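PDB 3ROT: ABC sugar transporter, periplasmic sugar binding protein from Legionella pneumophila subsp. pneumophila, which probably binds a sugar in the periplasm and delivers it to an ABC-type importer of the inner membrane. Local coordinates for residues S13-W18 and L195-L200; S110-A115 and E146-G151; K131-L136 and T189-C194; Y222-T227 and Y241-Q246. All blocks are in the same frame, centred on the assembly; numbering follows the deposited sequence.

The four contacts run from the sheet of one lobe to the cleft between the two lobes. Interaction 3 lies within the five-stranded parallel sheet of one lobe. It adjoins interaction 4 in the same sheet, where Cys194 N and Tyr222 O, 2.7 Å apart, probably hydrogen-bond. Interaction 4 ends in the cleft on a glycerol, and its centre is about 10 Å from that of interaction 1, which bridges the lobes. Interaction 2, centred about 13 Å from interaction 4, brings in Arg148. This arginine also bonds the glycerol, and its NH1 lies 2.7 Å from Leu195 O of interaction 1, a probable hydrogen bond.

Interaction 1: residues S13-W18 and L195-L200; sequences SQDPYW and LTSQAL
The backbones approach most closely where Asp15 and Gln198 face each other with their CA atoms 6.6 Å apart, each near the first turn of a helix. The contact is centred on the Asp15 carboxylate, which meets the hydroxyl of Ser197. OD1 of Asp15 is modelled 2.5 Å from OG of Ser197, a distance to be taken with caution. With chi1 near 60°, the Ser197 hydroxyl sits between its own backbone N and carbonyl carbon. A water carries the link: it donates to OD2 of Asp15 at 2.6 Å and accepts from Ser197 N and from Ser197 OG, the latter at 2.7 Å. Asp15 OD2 also rests 3.7 Å from the aliphatic CG of Gln198, and the two side chains cross at about a right angle.

Both helix starts are capped. Asp15 is the N-cap of helix 16-32. Thr196 caps helix 197-208, where its OG1 accepts from Gln198 N at 3.0 Å and in return donates to Gln198 OE1, in the carbonyl plane and on a lone pair. Gln139 also bonds that oxygen, which helps fix the amide.

Helix 16-32 belongs to the lobe built on the six-stranded sheet and helix 197-208 to the other, so the contact spans the interlobe cleft of a type I periplasmic binding protein. Two helix N-termini converge on one carboxylate, and their dipoles would probably stabilise its negative charge. A buried bridge made by one charged side chain, a serine and a water is consistent with a closed cleft.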
# COMPACT_ATOMS: atom_id res chain seq x y z
N SER A 13 5.39 -1.40 -7.78
CA SER A 13 6.35 -1.25 -6.70
C SER A 13 5.73 -1.05 -5.32
O SER A 13 6.46 -0.92 -4.34
CB SER A 13 7.27 -0.07 -7.01
OG SER A 13 6.52 1.13 -7.12
N GLN A 14 4.41 -1.03 -5.23
CA GLN A 14 3.76 -0.82 -3.94
C GLN A 14 3.52 -2.11 -3.16
O GLN A 14 3.67 -2.15 -1.94
CB GLN A 14 2.43 -0.08 -4.13
CG GLN A 14 2.54 1.27 -4.84
CD GLN A 14 3.74 2.10 -4.40
OE1 GLN A 14 4.85 1.94 -4.92
NE2 GLN A 14 3.53 2.98 -3.42
N ASP A 15 3.13 -3.17 -3.86
CA ASP A 15 2.88 -4.46 -3.24
C ASP A 15 4.14 -4.87 -2.46
O ASP A 15 5.24 -4.82 -3.00
CB ASP A 15 2.60 -5.50 -4.33
CG ASP A 15 2.02 -6.79 -3.79
OD1 ASP A 15 2.37 -7.19 -2.66
OD2 ASP A 15 1.23 -7.43 -4.52
N PRO A 16 4.00 -5.25 -1.18
CA PRO A 16 5.14 -5.67 -0.35
C PRO A 16 5.94 -6.78 -1.04
O PRO A 16 7.10 -7.03 -0.71
CB PRO A 16 4.47 -6.16 0.93
CG PRO A 16 3.31 -5.25 1.05
CD PRO A 16 2.77 -5.19 -0.37
N TYR A 17 5.28 -7.44 -1.99
CA TYR A 17 5.87 -8.51 -2.78
C TYR A 17 7.09 -8.02 -3.53
O TYR A 17 8.10 -8.72 -3.63
CB TYR A 17 4.84 -9.01 -3.80
CG TYR A 17 5.40 -9.94 -4.85
CD1 TYR A 17 5.58 -11.30 -4.58
CD2 TYR A 17 5.72 -9.47 -6.13
CE1 TYR A 17 6.06 -12.17 -5.56
CE2 TYR A 17 6.20 -10.34 -7.12
CZ TYR A 17 6.36 -11.69 -6.82
OH TYR A 17 6.80 -12.56 -7.78
N TRP A 18 6.98 -6.83 -4.10
CA TRP A 18 8.06 -6.23 -4.86
C TRP A 18 9.28 -5.90 -4.01
O TRP A 18 10.40 -6.20 -4.40
CB TRP A 18 7.58 -4.95 -5.55
CG TRP A 18 6.49 -5.19 -6.55
CD1 TRP A 18 5.23 -4.66 -6.53
CD2 TRP A 18 6.56 -6.02 -7.72
NE1 TRP A 18 4.52 -5.11 -7.62
CE2 TRP A 18 5.30 -5.95 -8.36
CE3 TRP A 18 7.57 -6.83 -8.28
CZ2 TRP A 18 5.02 -6.64 -9.54
CZ3 TRP A 18 7.28 -7.52 -9.47
CH2 TRP A 18 6.02 -7.43 -10.08
N LEU A 195 -6.00 -13.05 -6.18
CA LEU A 195 -4.91 -13.28 -7.12
C LEU A 195 -3.58 -12.65 -6.70
O LEU A 195 -2.53 -13.09 -7.15
CB LEU A 195 -5.33 -12.82 -8.53
CG LEU A 195 -6.53 -13.61 -9.09
CD1 LEU A 195 -6.88 -13.15 -10.49
CD2 LEU A 195 -6.20 -15.10 -9.09
N THR A 196 -3.63 -11.63 -5.85
CA THR A 196 -2.41 -11.00 -5.32
C THR A 196 -2.76 -10.38 -3.97
O THR A 196 -3.94 -10.30 -3.61
CB THR A 196 -1.84 -9.88 -6.21
OG1 THR A 196 -2.60 -8.69 -6.02
CG2 THR A 196 -1.87 -10.27 -7.69
N SER A 197 -1.75 -9.92 -3.24
CA SER A 197 -2.00 -9.30 -1.94
C SER A 197 -2.75 -7.97 -2.08
O SER A 197 -3.34 -7.49 -1.11
CB SER A 197 -0.67 -9.10 -1.20
OG SER A 197 0.20 -8.26 -1.93
N GLN A 198 -2.75 -7.39 -3.27
CA GLN A 198 -3.46 -6.12 -3.47
C GLN A 198 -4.97 -6.29 -3.27
O GLN A 198 -5.68 -5.35 -2.91
CB GLN A 198 -3.21 -5.57 -4.86
CG GLN A 198 -1.76 -5.27 -5.17
CD GLN A 198 -1.54 -5.14 -6.67
OE1 GLN A 198 -1.83 -6.07 -7.43
NE2 GLN A 198 -1.04 -3.99 -7.09
N ALA A 199 -5.47 -7.50 -3.56
CA ALA A 199 -6.88 -7.79 -3.37
C ALA A 199 -7.08 -8.17 -1.90
O ALA A 199 -8.07 -7.77 -1.28
CB ALA A 199 -7.32 -8.94 -4.28
N LEU A 200 -6.14 -8.93 -1.36
CA LEU A 200 -6.25 -9.38 0.03
C LEU A 200 -6.22 -8.29 1.11
O LEU A 200 -7.02 -8.34 2.03
CB LEU A 200 -5.16 -10.42 0.33
CG LEU A 200 -5.27 -11.07 1.72
CD1 LEU A 200 -6.62 -11.76 1.87
CD2 LEU A 200 -4.14 -12.07 1.91
O HOH W 1 0.75 -9.94 -3.91

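Interaction 2: residues S110-A115 and E146-G151; sequences SDNLLA and EKRAYG
This is a close helix-to-helix contact on one flank of a single lobe, in which Asn112 and Leu113, in the first turn of helix 112-126, press against Lys147, Tyr150 and Gly151 of helix 143-158. The backbones come very near: the CA atoms of Leu113 and Lys147 are only 4.7 Å apart. Gly151 has no side chain to intervene, so Gly151 CA rests 3.7 Å from Leu113 O. One residue earlier on helix 112-126, Asn112 CB meets Lys147 CB at 3.6 Å, while the lysine chain bends at its second torsion and carries its amine away.

Leu113 lies alongside Tyr150 and points the same way, Leu113 CD1 meeting the ring edge at Tyr150 CD2, 3.6 Å away and in the ring plane. Both side chains have CG opposite the backbone N (chi1 180° in Leu113), a shared torsion that helps bring the two alongside.

Such pairing of neighbouring helices over a central parallel sheet belongs to the Rossmann-like lobes of this family; here Ala115 and Arg148 both reach Phe224 of strand 220-224. The amide of Asn112, probably turned over in the model, lies at the edge of the Arg148 guanidinium, with the planes 56° apart; the arginine's NH1 is held by Leu195 O. At the helix start, Asp111 is the N-cap: its OD1 takes a nearly straight bond (177°) from Leu114 N, arriving from above the carboxylate plane.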
# COMPACT_ATOMS: atom_id res chain seq x y z
N SER A 110 7.28 -18.39 -11.11
CA SER A 110 6.52 -19.63 -11.01
C SER A 110 5.67 -19.83 -12.26
O SER A 110 5.54 -18.93 -13.08
CB SER A 110 5.64 -19.62 -9.75
OG SER A 110 4.88 -18.43 -9.65
N ASP A 111 5.15 -21.04 -12.40
CA ASP A 111 4.29 -21.39 -13.52
C ASP A 111 2.90 -20.98 -13.03
O ASP A 111 2.25 -21.71 -12.30
CB ASP A 111 4.36 -22.90 -13.75
CG ASP A 111 3.42 -23.36 -14.85
OD1 ASP A 111 2.34 -22.75 -15.02
OD2 ASP A 111 3.75 -24.36 -15.52
N ASN A 112 2.46 -19.79 -13.43
CA ASN A 112 1.18 -19.25 -13.00
C ASN A 112 -0.03 -20.18 -13.15
O ASN A 112 -0.84 -20.28 -12.23
CB ASN A 112 0.92 -17.92 -13.71
CG ASN A 112 1.59 -16.76 -13.02
OD1 ASN A 112 2.16 -15.87 -13.66
ND2 ASN A 112 1.53 -16.74 -11.69
N LEU A 113 -0.14 -20.84 -14.29
CA LEU A 113 -1.25 -21.75 -14.53
C LEU A 113 -1.24 -22.85 -13.49
O LEU A 113 -2.24 -23.08 -12.81
CB LEU A 113 -1.15 -22.38 -15.92
CG LEU A 113 -2.25 -23.37 -16.30
CD1 LEU A 113 -3.62 -22.69 -16.28
CD2 LEU A 113 -1.94 -23.94 -17.70
N LEU A 114 -0.11 -23.52 -13.36
CA LEU A 114 0.01 -24.61 -12.40
C LEU A 114 -0.22 -24.13 -10.96
O LEU A 114 -0.87 -24.82 -10.17
CB LEU A 114 1.38 -25.29 -12.53
CG LEU A 114 1.67 -26.44 -11.56
CD1 LEU A 114 0.56 -27.49 -11.64
CD2 LEU A 114 3.02 -27.06 -11.89
N ALA A 115 0.30 -22.95 -10.63
CA ALA A 115 0.11 -22.40 -9.28
C ALA A 115 -1.38 -22.20 -9.00
O ALA A 115 -1.85 -22.48 -7.90
CB ALA A 115 0.84 -21.06 -9.15
N GLU A 146 -4.09 -13.78 -15.31
CA GLU A 146 -5.11 -14.47 -16.10
C GLU A 146 -4.85 -15.98 -16.01
O GLU A 146 -5.78 -16.78 -15.89
CB GLU A 146 -5.08 -14.03 -17.57
CG GLU A 146 -5.13 -12.53 -17.77
CD GLU A 146 -5.24 -12.11 -19.23
OE1 GLU A 146 -4.58 -12.74 -20.10
OE2 GLU A 146 -5.96 -11.13 -19.51
N LYS A 147 -3.58 -16.37 -16.07
CA LYS A 147 -3.22 -17.78 -15.98
C LYS A 147 -3.59 -18.34 -14.61
O LYS A 147 -4.06 -19.48 -14.52
CB LYS A 147 -1.72 -17.97 -16.23
CG LYS A 147 -1.28 -17.71 -17.67
CD LYS A 147 -1.94 -18.70 -18.62
CE LYS A 147 -1.43 -18.53 -20.04
NZ LYS A 147 -2.05 -19.53 -20.97
N ARG A 148 -3.39 -17.55 -13.56
CA ARG A 148 -3.74 -17.99 -12.21
C ARG A 148 -5.23 -18.26 -12.09
O ARG A 148 -5.66 -19.31 -11.61
CB ARG A 148 -3.38 -16.93 -11.17
CG ARG A 148 -1.93 -16.91 -10.81
CD ARG A 148 -1.61 -15.78 -9.85
NE ARG A 148 -0.19 -15.51 -9.92
CZ ARG A 148 0.47 -14.66 -9.15
NH1 ARG A 148 -0.18 -13.96 -8.21
NH2 ARG A 148 1.77 -14.51 -9.32
N ALA A 149 -6.02 -17.27 -12.52
CA ALA A 149 -7.47 -17.38 -12.49
C ALA A 149 -7.93 -18.61 -13.27
O ALA A 149 -8.76 -19.38 -12.79
CB ALA A 149 -8.09 -16.12 -13.08
N TYR A 150 -7.38 -18.78 -14.47
CA TYR A 150 -7.74 -19.92 -15.31
C TYR A 150 -7.44 -21.23 -14.59
O TYR A 150 -8.26 -22.14 -14.59
CB TYR A 150 -6.99 -19.90 -16.63
CG TYR A 150 -7.50 -20.95 -17.60
CD1 TYR A 150 -8.66 -20.73 -18.35
CD2 TYR A 150 -6.85 -22.17 -17.74
CE1 TYR A 150 -9.16 -21.71 -19.21
CE2 TYR A 150 -7.34 -23.16 -18.59
CZ TYR A 150 -8.49 -22.92 -19.32
OH TYR A 150 -8.97 -23.91 -20.16
N GLY A 151 -6.26 -21.31 -14.00
CA GLY A 151 -5.90 -22.52 -13.28
C GLY A 151 -6.86 -22.81 -12.14
O GLY A 151 -7.22 -23.96 -11.90

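Interaction 3: residues K131-L136 and T189-C194; sequences KRALVL and TNIIFC
Hydrogen bonds set the register of the parallel strands 132-136 and 191-194, pairing Ala133 with Ile191, Leu134 with Ile192, Val135 with Phe193 and Leu136 with Cys194. Leu134 N donates to Ile191 O, Phe193 N to Leu134 O and Leu136 N to Phe193 O, each at 2.9 Å. At the strand starts the ladder is reinforced by forked bonds. Arg132 O accepts from both Asn190 N and Ile191 N, and Asn190 OD1 accepts Lys131 N on a lone pair at 3.0 Å and, tilted 33° from the carbonyl plane, Arg132 N at 3.3 Å. The asparagine's ND2 is held by Ser129 O.

These strands are sheet neighbours but not successive in sequence: the chain first builds strand 162-167, which pairs with 132-137 on its far side, before returning, as expected of a Rossmann-like lobe.

Apolar contacts line both faces. On one, Ala133 CB meets the edge of the Phe193 ring at CE2, 3.8 Å away and in its plane. On the other, the face covered by helix 197-208, the CD1 branch of Leu136 reaches Ile192 CG2 at 3.8 Å and Cys194 SG at 4.2 Å, while Thr189 turns its CG2 methyl to Leu134 CB.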
# COMPACT_ATOMS: atom_id res chain seq x y z
N LYS A 131 -19.10 -24.22 -1.55
CA LYS A 131 -20.38 -24.05 -2.25
C LYS A 131 -20.22 -23.13 -3.46
O LYS A 131 -20.65 -23.46 -4.57
CB LYS A 131 -21.43 -23.43 -1.32
CG LYS A 131 -21.76 -24.24 -0.09
CD LYS A 131 -22.58 -25.49 -0.43
CE LYS A 131 -22.99 -26.24 0.84
NZ LYS A 131 -23.81 -25.39 1.75
N ARG A 132 -19.61 -21.97 -3.23
CA ARG A 132 -19.42 -20.97 -4.27
C ARG A 132 -18.15 -20.16 -4.00
O ARG A 132 -17.94 -19.68 -2.88
CB ARG A 132 -20.63 -20.04 -4.29
CG ARG A 132 -20.66 -19.05 -5.44
CD ARG A 132 -21.79 -18.04 -5.25
NE ARG A 132 -22.13 -17.35 -6.49
CZ ARG A 132 -22.83 -17.90 -7.48
NH1 ARG A 132 -23.28 -19.15 -7.38
NH2 ARG A 132 -23.09 -17.20 -8.58
N ALA A 133 -17.32 -20.01 -5.02
CA ALA A 133 -16.06 -19.27 -4.89
C ALA A 133 -16.06 -17.98 -5.69
O ALA A 133 -16.67 -17.89 -6.75
CB ALA A 133 -14.89 -20.13 -5.34
N LEU A 134 -15.35 -16.99 -5.17
CA LEU A 134 -15.22 -15.70 -5.82
C LEU A 134 -13.73 -15.45 -6.05
O LEU A 134 -12.93 -15.60 -5.14
CB LEU A 134 -15.82 -14.62 -4.92
CG LEU A 134 -15.79 -13.17 -5.40
CD1 LEU A 134 -16.71 -13.00 -6.61
CD2 LEU A 134 -16.23 -12.26 -4.24
N VAL A 135 -13.38 -15.11 -7.29
CA VAL A 135 -11.99 -14.84 -7.65
C VAL A 135 -11.81 -13.34 -7.86
O VAL A 135 -12.42 -12.76 -8.76
CB VAL A 135 -11.57 -15.56 -8.94
CG1 VAL A 135 -10.13 -15.19 -9.31
CG2 VAL A 135 -11.70 -17.07 -8.76
N LEU A 136 -10.96 -12.73 -7.03
CA LEU A 136 -10.72 -11.30 -7.10
C LEU A 136 -9.49 -10.94 -7.94
O LEU A 136 -8.37 -11.28 -7.57
CB LEU A 136 -10.59 -10.73 -5.69
CG LEU A 136 -11.65 -11.19 -4.67
CD1 LEU A 136 -11.45 -10.44 -3.37
CD2 LEU A 136 -13.06 -10.94 -5.21
N THR A 189 -21.66 -17.57 -0.91
CA THR A 189 -20.25 -17.57 -1.31
C THR A 189 -19.44 -17.82 -0.04
O THR A 189 -19.51 -17.03 0.89
CB THR A 189 -19.84 -16.20 -1.90
OG1 THR A 189 -20.69 -15.86 -3.00
CG2 THR A 189 -18.38 -16.24 -2.37
N ASN A 190 -18.68 -18.91 -0.01
CA ASN A 190 -17.89 -19.23 1.17
C ASN A 190 -16.39 -19.41 0.92
O ASN A 190 -15.64 -19.79 1.81
CB ASN A 190 -18.45 -20.47 1.88
CG ASN A 190 -18.58 -21.68 0.96
OD1 ASN A 190 -18.30 -21.62 -0.24
ND2 ASN A 190 -19.01 -22.80 1.53
N ILE A 191 -15.97 -19.14 -0.31
CA ILE A 191 -14.56 -19.23 -0.65
C ILE A 191 -14.13 -18.03 -1.47
O ILE A 191 -14.80 -17.66 -2.45
CB ILE A 191 -14.23 -20.50 -1.45
CG1 ILE A 191 -14.43 -21.74 -0.59
CG2 ILE A 191 -12.78 -20.43 -1.91
CD1 ILE A 191 -13.89 -23.01 -1.24
N ILE A 192 -13.02 -17.42 -1.08
CA ILE A 192 -12.49 -16.29 -1.81
C ILE A 192 -11.03 -16.54 -2.17
O ILE A 192 -10.22 -16.95 -1.34
CB ILE A 192 -12.58 -14.98 -1.02
CG1 ILE A 192 -14.06 -14.64 -0.74
CG2 ILE A 192 -11.94 -13.84 -1.81
CD1 ILE A 192 -14.27 -13.34 0.02
N PHE A 193 -10.72 -16.32 -3.45
CA PHE A 193 -9.37 -16.47 -3.97
C PHE A 193 -8.87 -15.08 -4.35
O PHE A 193 -9.46 -14.43 -5.21
CB PHE A 193 -9.37 -17.33 -5.24
CG PHE A 193 -9.61 -18.79 -5.01
CD1 PHE A 193 -8.54 -19.65 -4.77
CD2 PHE A 193 -10.90 -19.31 -5.08
CE1 PHE A 193 -8.75 -21.02 -4.61
CE2 PHE A 193 -11.11 -20.68 -4.91
CZ PHE A 193 -10.04 -21.53 -4.68
N CYS A 194 -7.78 -14.64 -3.73
CA CYS A 194 -7.19 -13.33 -4.08
C CYS A 194 -5.99 -13.62 -4.97
O CYS A 194 -5.07 -14.33 -4.56
CB CYS A 194 -6.73 -12.60 -2.83
SG CYS A 194 -8.05 -12.17 -1.69

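Interaction 4: residues Y222-T227 and Y241-Q246; sequences YSFDKT and YVMDQQ. With GOL (glycerol), chain C.
The Phe224 ring carries Met243, a selenomethionine, on one face: Met243 CG lies 4.1 Å from the centroid of the Phe224 ring and 20° off the normal, a CH-pi contact offset toward the rim. Met243 SE lies in plane at the edge of the Tyr241 ring, which makes a cation-pi contact with Lys122. The Tyr222 ring instead receives Tyr241 CB at its own edge, 3.8 Å from Tyr222 CD1.

Backbone bonds hold the strands parallel, Ser223 N to Tyr241 O, Met243 N to Ser223 O and Asp225 N to Met243 O, the last at 2.7 Å. Strands 222-224 and 241-243 belong to one beta-alpha-beta unit; Val242 packs on helix 228-235, and strand 241-243 is an edge of the sheet.

Beyond the strand ends lies a polar site. Gln245 NE2 gives Asp225 OD1 a bond of 2.7 Å, using that oxygen's syn lone pair, and carboxylate and amide are nearly coplanar (17°). A water links OD1 to Gln245 N, and a second joins Lys226 N to Asp244 OD1, which also closes an Asx turn with Gln246 N. On OD2, Asp225 receives O3 of the glycerol at 2.7 Å, while Gln245 NE2 bonds that oxygen weakly. Asp93, His11, His142 and Arg148 also hydrogen-bond the glycerol, which probably comes from the crystallisation liquor. With both carboxylate oxygens engaged, the site suits hydroxyl groups, consistent with a sugar pocket.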
# COMPACT_ATOMS: atom_id res chain seq x y z
N TYR A 222 -8.13 -17.63 0.25
CA TYR A 222 -6.91 -18.16 -0.34
C TYR A 222 -6.22 -17.05 -1.12
O TYR A 222 -6.88 -16.19 -1.71
CB TYR A 222 -7.27 -19.34 -1.25
CG TYR A 222 -7.87 -20.47 -0.46
CD1 TYR A 222 -7.06 -21.45 0.11
CD2 TYR A 222 -9.24 -20.51 -0.18
CE1 TYR A 222 -7.58 -22.43 0.94
CE2 TYR A 222 -9.78 -21.49 0.66
CZ TYR A 222 -8.93 -22.44 1.21
OH TYR A 222 -9.42 -23.41 2.04
N SER A 223 -4.90 -17.05 -1.12
CA SER A 223 -4.20 -15.99 -1.82
C SER A 223 -2.81 -16.36 -2.36
O SER A 223 -2.38 -17.52 -2.29
CB SER A 223 -4.08 -14.77 -0.88
OG SER A 223 -3.71 -13.60 -1.60
N PHE A 224 -2.13 -15.36 -2.89
CA PHE A 224 -0.78 -15.50 -3.42
C PHE A 224 0.12 -14.49 -2.73
O PHE A 224 -0.28 -13.35 -2.49
CB PHE A 224 -0.76 -15.20 -4.92
CG PHE A 224 -1.34 -16.30 -5.77
CD1 PHE A 224 -0.50 -17.14 -6.50
CD2 PHE A 224 -2.71 -16.49 -5.85
CE1 PHE A 224 -1.03 -18.16 -7.29
CE2 PHE A 224 -3.24 -17.51 -6.64
CZ PHE A 224 -2.39 -18.35 -7.36
N ASP A 225 1.33 -14.93 -2.40
CA ASP A 225 2.36 -14.09 -1.79
C ASP A 225 2.20 -13.88 -0.30
O ASP A 225 1.22 -13.27 0.15
CB ASP A 225 2.42 -12.74 -2.49
CG ASP A 225 2.45 -12.87 -4.00
OD1 ASP A 225 3.11 -13.80 -4.51
OD2 ASP A 225 1.81 -12.04 -4.68
N LYS A 226 3.18 -14.37 0.45
CA LYS A 226 3.16 -14.26 1.90
C LYS A 226 3.75 -12.93 2.39
O LYS A 226 4.86 -12.90 2.91
CB LYS A 226 3.91 -15.43 2.54
CG LYS A 226 3.24 -16.79 2.34
CD LYS A 226 3.97 -17.90 3.09
CE LYS A 226 3.26 -19.23 2.91
NZ LYS A 226 3.93 -20.35 3.65
N THR A 227 3.01 -11.85 2.19
CA THR A 227 3.43 -10.52 2.63
C THR A 227 3.18 -10.47 4.14
O THR A 227 2.47 -11.31 4.68
CB THR A 227 2.59 -9.42 1.96
OG1 THR A 227 1.22 -9.59 2.34
CG2 THR A 227 2.70 -9.50 0.44
N TYR A 241 -4.69 -20.65 3.18
CA TYR A 241 -3.49 -21.08 2.49
C TYR A 241 -3.05 -20.04 1.48
O TYR A 241 -3.87 -19.45 0.77
CB TYR A 241 -3.77 -22.39 1.76
CG TYR A 241 -2.54 -23.15 1.34
CD1 TYR A 241 -1.87 -23.97 2.23
CD2 TYR A 241 -2.06 -23.05 0.04
CE1 TYR A 241 -0.73 -24.67 1.85
CE2 TYR A 241 -0.92 -23.75 -0.36
CZ TYR A 241 -0.27 -24.56 0.55
OH TYR A 241 0.82 -25.30 0.16
N VAL A 242 -1.75 -19.82 1.39
CA VAL A 242 -1.21 -18.83 0.47
C VAL A 242 -0.04 -19.39 -0.33
O VAL A 242 0.88 -19.98 0.24
CB VAL A 242 -0.72 -17.58 1.23
CG1 VAL A 242 -0.14 -16.58 0.26
CG2 VAL A 242 -1.90 -16.96 2.00
N MSE A 243 -0.09 -19.20 -1.64
CA MSE A 243 0.96 -19.66 -2.53
C MSE A 243 2.18 -18.76 -2.40
O MSE A 243 2.07 -17.54 -2.41
CB MSE A 243 0.48 -19.63 -3.98
CG MSE A 243 -0.72 -20.53 -4.26
SE MSE A 243 -0.34 -22.34 -3.81
CE MSE A 243 0.79 -22.78 -5.31
N ASP A 244 3.35 -19.37 -2.27
CA ASP A 244 4.57 -18.58 -2.16
C ASP A 244 5.45 -18.78 -3.40
O ASP A 244 5.84 -19.91 -3.70
CB ASP A 244 5.35 -18.98 -0.90
CG ASP A 244 6.62 -18.18 -0.73
OD1 ASP A 244 6.66 -17.01 -1.16
OD2 ASP A 244 7.59 -18.71 -0.15
N GLN A 245 5.74 -17.69 -4.10
CA GLN A 245 6.59 -17.74 -5.30
C GLN A 245 8.07 -17.47 -4.94
O GLN A 245 8.93 -17.53 -5.80
CB GLN A 245 6.17 -16.68 -6.33
CG GLN A 245 4.68 -16.53 -6.55
CD GLN A 245 4.35 -15.43 -7.55
OE1 GLN A 245 4.71 -15.52 -8.72
NE2 GLN A 245 3.68 -14.38 -7.08
N GLN A 246 8.33 -17.15 -3.68
CA GLN A 246 9.68 -16.84 -3.20
C GLN A 246 10.33 -15.69 -3.99
O GLN A 246 11.34 -15.89 -4.66
CB GLN A 246 10.60 -18.07 -3.27
CG GLN A 246 10.14 -19.24 -2.41
CD GLN A 246 11.23 -20.26 -2.15
OE1 GLN A 246 11.56 -21.06 -3.03
NE2 GLN A 246 11.78 -20.23 -0.95
C1 GOL C . 2.57 -9.65 -9.71
O1 GOL C . 3.04 -9.70 -11.03
C2 GOL C . 3.07 -10.84 -8.87
O2 GOL C . 2.94 -12.07 -9.57
C3 GOL C . 2.30 -10.88 -7.56
O3 GOL C . 1.68 -12.13 -7.36
O HOH W 2 5.27 -15.05 -3.25
O HOH W 3 5.99 -14.67 -0.69